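Local coordinates for protein YcaO (Methanopyrus kandleri, PDB 6CIB) that binds ADP and magnesium and probably serves ATP-dependent thioamidation of a peptide backbone, as a member of the YcaO family, at residues I49-R52 and G57-Y60; E192-L197 and G202-R207. One frame throughout, in Å; residues are numbered along the deposited sequence.

Contact 1: residues I49-R52 and G57-Y60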
loop_
_atom_site.group_PDB
_atom_site.type_symbol
_atom_site.label_atom_id
_atom_site.label_comp_id
_atom_site.label_asym_id
_atom_site.label_seq_id
_atom_site.Cartn_x
_atom_site.Cartn_y
_atom_site.Cartn_z
ATOM N N ILE A 49 -9.114 2.025 -14.674
ATOM C CA ILE A 49 -9.103 0.553 -14.591
ATOM C C ILE A 49 -8.344 -0.000 -15.783
ATOM O O ILE A 49 -8.517 0.474 -16.912
ATOM C CB ILE A 49 -10.525 -0.061 -14.470
ATOM C CG1 ILE A 49 -11.190 0.363 -13.157
ATOM C CG2 ILE A 49 -10.499 -1.592 -14.507
ATOM C CD1 ILE A 49 -12.184 1.484 -13.337
ATOM N N ARG A 50 -7.497 -0.994 -15.513
ATOM C CA ARG A 50 -6.729 -1.674 -16.545
ATOM C C ARG A 50 -7.023 -3.172 -16.550
ATOM O O ARG A 50 -7.059 -3.810 -15.491
ATOM C CB ARG A 50 -5.229 -1.414 -16.349
ATOM C CG ARG A 50 -4.827 0.069 -16.372
ATOM C CD ARG A 50 -4.921 0.662 -17.782
ATOM N NE ARG A 50 -4.631 2.100 -17.823
ATOM C CZ ARG A 50 -5.527 3.070 -17.625
ATOM N NH1 ARG A 50 -6.799 2.773 -17.371
ATOM N NH2 ARG A 50 -5.147 4.350 -17.676
ATOM N N ARG A 51 -7.258 -3.712 -17.744
ATOM C CA ARG A 51 -7.276 -5.151 -17.961
ATOM C C ARG A 51 -5.905 -5.534 -18.524
ATOM O O ARG A 51 -5.474 -5.002 -19.555
ATOM C CB ARG A 51 -8.416 -5.547 -18.909
ATOM C CG ARG A 51 -8.619 -7.052 -19.067
ATOM C CD ARG A 51 -9.953 -7.390 -19.730
ATOM N NE ARG A 51 -10.049 -6.922 -21.113
ATOM C CZ ARG A 51 -9.672 -7.616 -22.188
ATOM N NH1 ARG A 51 -9.167 -8.837 -22.072
ATOM N NH2 ARG A 51 -9.803 -7.086 -23.401
ATOM N N ARG A 52 -5.230 -6.434 -17.815
ATOM C CA ARG A 52 -3.853 -6.845 -18.112
ATOM C C ARG A 52 -3.763 -8.362 -18.359
ATOM O O ARG A 52 -4.364 -9.142 -17.622
ATOM C CB ARG A 52 -2.943 -6.459 -16.937
ATOM C CG ARG A 52 -1.459 -6.516 -17.244
ATOM C CD ARG A 52 -0.584 -6.388 -16.007
ATOM N NE ARG A 52 0.649 -7.148 -16.222
ATOM C CZ ARG A 52 1.024 -8.212 -15.524
ATOM N NH1 ARG A 52 0.300 -8.655 -14.507
ATOM N NH2 ARG A 52 2.148 -8.827 -15.837
ATOM N N GLY A 57 -2.494 -15.234 -16.459
ATOM C CA GLY A 57 -3.919 -15.051 -16.726
ATOM C C GLY A 57 -4.292 -13.607 -16.999
ATOM O O GLY A 57 -3.449 -12.795 -17.379
ATOM N N GLU A 58 -5.571 -13.304 -16.815
ATOM C CA GLU A 58 -6.103 -11.968 -17.036
ATOM C C GLU A 58 -6.427 -11.332 -15.695
ATOM O O GLU A 58 -7.058 -11.962 -14.849
ATOM C CB GLU A 58 -7.351 -12.029 -17.913
ATOM C CG GLU A 58 -7.798 -10.681 -18.441
ATOM C CD GLU A 58 -9.102 -10.771 -19.199
ATOM O OE1 GLU A 58 -9.046 -10.809 -20.446
ATOM O OE2 GLU A 58 -10.172 -10.817 -18.549
ATOM N N PHE A 59 -5.985 -10.086 -15.518
ATOM C CA PHE A 59 -6.160 -9.359 -14.263
ATOM C C PHE A 59 -6.720 -7.958 -14.480
ATOM O O PHE A 59 -6.470 -7.331 -15.517
ATOM C CB PHE A 59 -4.828 -9.264 -13.501
ATOM C CG PHE A 59 -4.149 -10.591 -13.278
ATOM C CD1 PHE A 59 -4.571 -11.451 -12.257
ATOM C CD2 PHE A 59 -3.079 -10.987 -14.093
ATOM C CE1 PHE A 59 -3.942 -12.676 -12.055
ATOM C CE2 PHE A 59 -2.446 -12.212 -13.892
ATOM C CZ PHE A 59 -2.877 -13.056 -12.872
ATOM N N TYR A 60 -7.488 -7.494 -13.497
ATOM C CA TYR A 60 -7.892 -6.094 -13.399
ATOM C C TYR A 60 -7.024 -5.363 -12.385
ATOM O O TYR A 60 -6.822 -5.846 -11.271
ATOM C CB TYR A 60 -9.374 -5.959 -13.031
ATOM C CG TYR A 60 -10.313 -6.334 -14.152
ATOM C CD1 TYR A 60 -10.632 -5.415 -15.161
ATOM C CD2 TYR A 60 -10.879 -7.616 -14.218
ATOM C CE1 TYR A 60 -11.484 -5.761 -16.203
ATOM C CE2 TYR A 60 -11.745 -7.969 -15.251
ATOM C CZ TYR A 60 -12.042 -7.044 -16.238
ATOM O OH TYR A 60 -12.898 -7.392 -17.259
#

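Contact 2: residues E192-L197 and G202-R207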
loop_
_atom_site.group_PDB
_atom_site.type_symbol
_atom_site.label_atom_id
_atom_site.label_comp_id
_atom_site.label_asym_id
_atom_site.label_seq_id
_atom_site.Cartn_x
_atom_site.Cartn_y
_atom_site.Cartn_z
ATOM N N GLU A 192 -14.022 18.883 2.448
ATOM C CA GLU A 192 -14.891 19.002 1.278
ATOM C C GLU A 192 -14.863 17.739 0.407
ATOM O O GLU A 192 -15.915 17.290 -0.073
ATOM C CB GLU A 192 -14.591 20.272 0.463
ATOM C CG GLU A 192 -15.692 20.663 -0.530
ATOM C CD GLU A 192 -17.117 20.412 -0.016
ATOM O OE1 GLU A 192 -17.530 21.052 0.983
ATOM O OE2 GLU A 192 -17.830 19.567 -0.617
ATOM N N LEU A 193 -13.670 17.163 0.237
ATOM C CA LEU A 193 -13.530 15.882 -0.461
ATOM C C LEU A 193 -14.306 14.753 0.242
ATOM O O LEU A 193 -15.059 14.029 -0.412
ATOM C CB LEU A 193 -12.053 15.510 -0.660
ATOM C CG LEU A 193 -11.697 14.128 -1.239
ATOM C CD1 LEU A 193 -12.411 13.832 -2.553
ATOM C CD2 LEU A 193 -10.192 13.993 -1.404
ATOM N N ARG A 194 -14.117 14.616 1.557
ATOM C CA ARG A 194 -14.866 13.644 2.356
ATOM C C ARG A 194 -16.388 13.807 2.179
ATOM O O ARG A 194 -17.082 12.819 1.919
ATOM C CB ARG A 194 -14.476 13.722 3.835
ATOM C CG ARG A 194 -15.016 12.571 4.681
ATOM C CD ARG A 194 -15.064 12.922 6.162
ATOM N NE ARG A 194 -15.959 14.048 6.465
ATOM C CZ ARG A 194 -17.294 13.986 6.521
ATOM N NH1 ARG A 194 -17.985 15.087 6.800
ATOM N NH2 ARG A 194 -17.947 12.851 6.281
ATOM N N ARG A 195 -16.885 15.043 2.301
ATOM C CA ARG A 195 -18.309 15.361 2.070
ATOM C C ARG A 195 -18.747 15.016 0.654
ATOM O O ARG A 195 -19.849 14.498 0.448
ATOM C CB ARG A 195 -18.592 16.845 2.328
ATOM C CG ARG A 195 -18.639 17.236 3.792
ATOM C CD ARG A 195 -18.782 18.741 3.935
ATOM N NE ARG A 195 -18.600 19.171 5.324
ATOM C CZ ARG A 195 -18.738 20.420 5.766
ATOM N NH1 ARG A 195 -19.070 21.411 4.941
ATOM N NH2 ARG A 195 -18.541 20.680 7.053
ATOM N N SER A 196 -17.877 15.307 -0.312
ATOM C CA SER A 196 -18.172 15.064 -1.716
ATOM C C SER A 196 -18.274 13.558 -2.014
ATOM O O SER A 196 -19.184 13.118 -2.731
ATOM C CB SER A 196 -17.137 15.747 -2.605
ATOM O OG SER A 196 -17.609 15.828 -3.930
ATOM N N LEU A 197 -17.357 12.778 -1.443
ATOM C CA LEU A 197 -17.433 11.312 -1.530
ATOM C C LEU A 197 -18.606 10.737 -0.762
ATOM O O LEU A 197 -19.191 9.745 -1.192
ATOM C CB LEU A 197 -16.122 10.644 -1.092
ATOM C CG LEU A 197 -14.969 10.675 -2.104
ATOM C CD1 LEU A 197 -13.701 10.128 -1.462
ATOM C CD2 LEU A 197 -15.294 9.906 -3.380
ATOM N N GLY A 202 -23.688 6.623 1.891
ATOM C CA GLY A 202 -24.438 7.158 3.025
ATOM C C GLY A 202 -23.553 7.997 3.922
ATOM O O GLY A 202 -23.874 9.155 4.218
ATOM N N ARG A 203 -22.437 7.403 4.354
ATOM C CA ARG A 203 -21.480 8.048 5.244
ATOM C C ARG A 203 -20.036 7.714 4.866
ATOM O O ARG A 203 -19.744 6.608 4.406
ATOM C CB ARG A 203 -21.735 7.655 6.709
ATOM C CG ARG A 203 -23.016 8.220 7.310
ATOM C CD ARG A 203 -22.759 8.880 8.652
ATOM N NE ARG A 203 -22.664 7.911 9.742
ATOM C CZ ARG A 203 -22.232 8.189 10.972
ATOM N NH1 ARG A 203 -21.834 9.420 11.292
ATOM N NH2 ARG A 203 -22.189 7.227 11.887
ATOM N N VAL A 204 -19.144 8.685 5.054
ATOM C CA VAL A 204 -17.704 8.451 4.954
ATOM C C VAL A 204 -17.077 8.891 6.269
ATOM O O VAL A 204 -17.130 10.065 6.627
ATOM C CB VAL A 204 -17.045 9.160 3.741
ATOM C CG1 VAL A 204 -15.527 8.993 3.781
ATOM C CG2 VAL A 204 -17.585 8.616 2.425
ATOM N N GLU A 205 -16.482 7.932 6.970
ATOM C CA GLU A 205 -15.942 8.144 8.314
ATOM C C GLU A 205 -14.418 8.047 8.303
ATOM O O GLU A 205 -13.866 7.125 7.701
ATOM C CB GLU A 205 -16.507 7.093 9.268
ATOM C CG GLU A 205 -18.010 7.154 9.502
ATOM C CD GLU A 205 -18.389 8.173 10.556
ATOM O OE1 GLU A 205 -17.834 8.115 11.678
ATOM O OE2 GLU A 205 -19.244 9.033 10.260
ATOM N N LEU A 206 -13.752 8.992 8.967
ATOM C CA LEU A 206 -12.289 8.995 9.069
ATOM C C LEU A 206 -11.812 8.574 10.455
ATOM O O LEU A 206 -12.425 8.929 11.459
ATOM C CB LEU A 206 -11.698 10.363 8.686
ATOM C CG LEU A 206 -11.853 10.833 7.234
ATOM C CD1 LEU A 206 -11.411 12.280 7.096
ATOM C CD2 LEU A 206 -11.092 9.943 6.258
ATOM N N ARG A 207 -10.724 7.804 10.483
ATOM C CA ARG A 207 -10.109 7.319 11.719
ATOM C C ARG A 207 -8.599 7.519 11.695
ATOM O O ARG A 207 -7.965 7.314 10.655
ATOM C CB ARG A 207 -10.389 5.827 11.920
ATOM C CG ARG A 207 -11.850 5.402 11.949
ATOM C CD ARG A 207 -12.629 6.007 13.109
ATOM N NE ARG A 207 -14.044 5.632 13.017
ATOM C CZ ARG A 207 -15.031 6.455 12.679
ATOM N NH1 ARG A 207 -14.791 7.738 12.419
ATOM N NH2 ARG A 207 -16.273 5.992 12.625
#

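Contact 1: residues I49-R52 and G57-Y60
Arg52 and Phe59 face each other as a hydrogen-bonded antiparallel pair: Arg52 N reaches Phe59 O and Phe59 N reaches Arg52 O, each at 2.8 Å and nearly straight. One step on, Arg51 and Tyr60 form a non-hydrogen-bonded pair, where Tyr60 CA sends a CA-H...O contact to Arg50 O (3.2 Å).

On the face carrying Arg51 and Tyr60, Arg51 NH1 meets Glu58 OE1 at 2.6 Å in a salt bridge; the oxygen lies at the guanidinium edge, the nitrogen above the carboxylate plane, the planes 71° apart. A bend at chi3 (65°) swings the guanidinium to this acid. Arg51 NE also pairs with Glu36, and Glu58 OE1 with Arg53. Cutting back to an alanine here is likely to leave Glu58 with just Arg53 of these two arginines, and Glu36 without this mate.

Tyr60 OH lies 3.8 Å from Arg51 CD, and Ile49 CG2 touches Tyr60 CD1 at 3.9 Å. Arg52 NH1 comes 4.1 Å from Phe59 CD2, guanidinium and ring 12° apart.

Strand 45-54 runs between antiparallel strands 34-42 and 57-64. Arg50 and Arg52 touch helix 68-85, Arg50 salt-bridging Glu29 of helix 28-31 and Arg52 Glu86, just past helix 68-85.

Contact 2: residues E192-L197 and G202-R207
Helix 192-197 runs roughly against strand 203-207, at 145° between their directions with the axes 7.9 Å apart at closest, and Arg194 and Val204 come nearest, CA to CA at 6.5 Å. Arg194 and Val204 carry the contact between them. With CG anti to the backbone N (chi1 -169°), the arginine passes alongside Val204, the two side chains running opposite ways, and Arg194 CG rests 3.7 Å from Val204 CG1. A bend further along the arginine then brings NH2 to Val204 O at 2.9 Å. This bond lies in the carbonyl plane, but the oxygen sits somewhat tilted from the guanidinium plane and the N-H is not straight on it (143°). The same guanidinium has acids of its own helix beside it, NH1 bridging to Glu191 and NH2 to Glu198, so that its charge is probably well balanced. Glu198 also accepts from Val204 N.

A short turn joins helix 188-198 to strand 203-209, which packs its Val204 side against the helix. This is the first strand of the antiparallel sheet 203-209, 217-224, 233-238, entered through a classic beta bulge in which Gly202 and Arg203 both face Glu224; Leu206 also bonds through its backbone to Leu184 of strand 183-185.

Apolar contacts fill in around the arginine. Leu206 CD1 touches Arg194 CD at 3.8 Å, and the other branch of Val204, CG2, leans on the backbone of Leu197, 4.0 Å from its C. Leu197, Val204 and Leu206 all pack against helix 241-260 as well. On the strand's other side, NH1 and NH2 of Arg207 both point at Glu205 OE1, NH2 at 2.8 Å. The Glu205 carboxylate sits over one face of the Arg203 guanidinium, toward its rim, with OE2 held to NH1 by charge, no N-H pointing at it.

Overall arrangement
Contact 1 comes first in the sequence and is complete before contact 2 begins. In the fold they lie about 29 Å apart between centres and about 13 Å between nearest atoms, so they do not meet. They share no sheet. Contact 1 belongs to the three-stranded sheet of 34-42, 45-54 and 57-64, backed by helix 68-85, which supplies residues of the ADP pocket and the magnesium ligand Glu81. Contact 2 joins helix 188-198 to a second sheet, 203-209, 217-224 and 233-238, with helix 241-260 alongside. Neither touches the nucleotide: it lies about 10 Å from the side chain of Arg50, where helix 68-85 ties contact 1 to the site, and about 14 Å from that of Leu197.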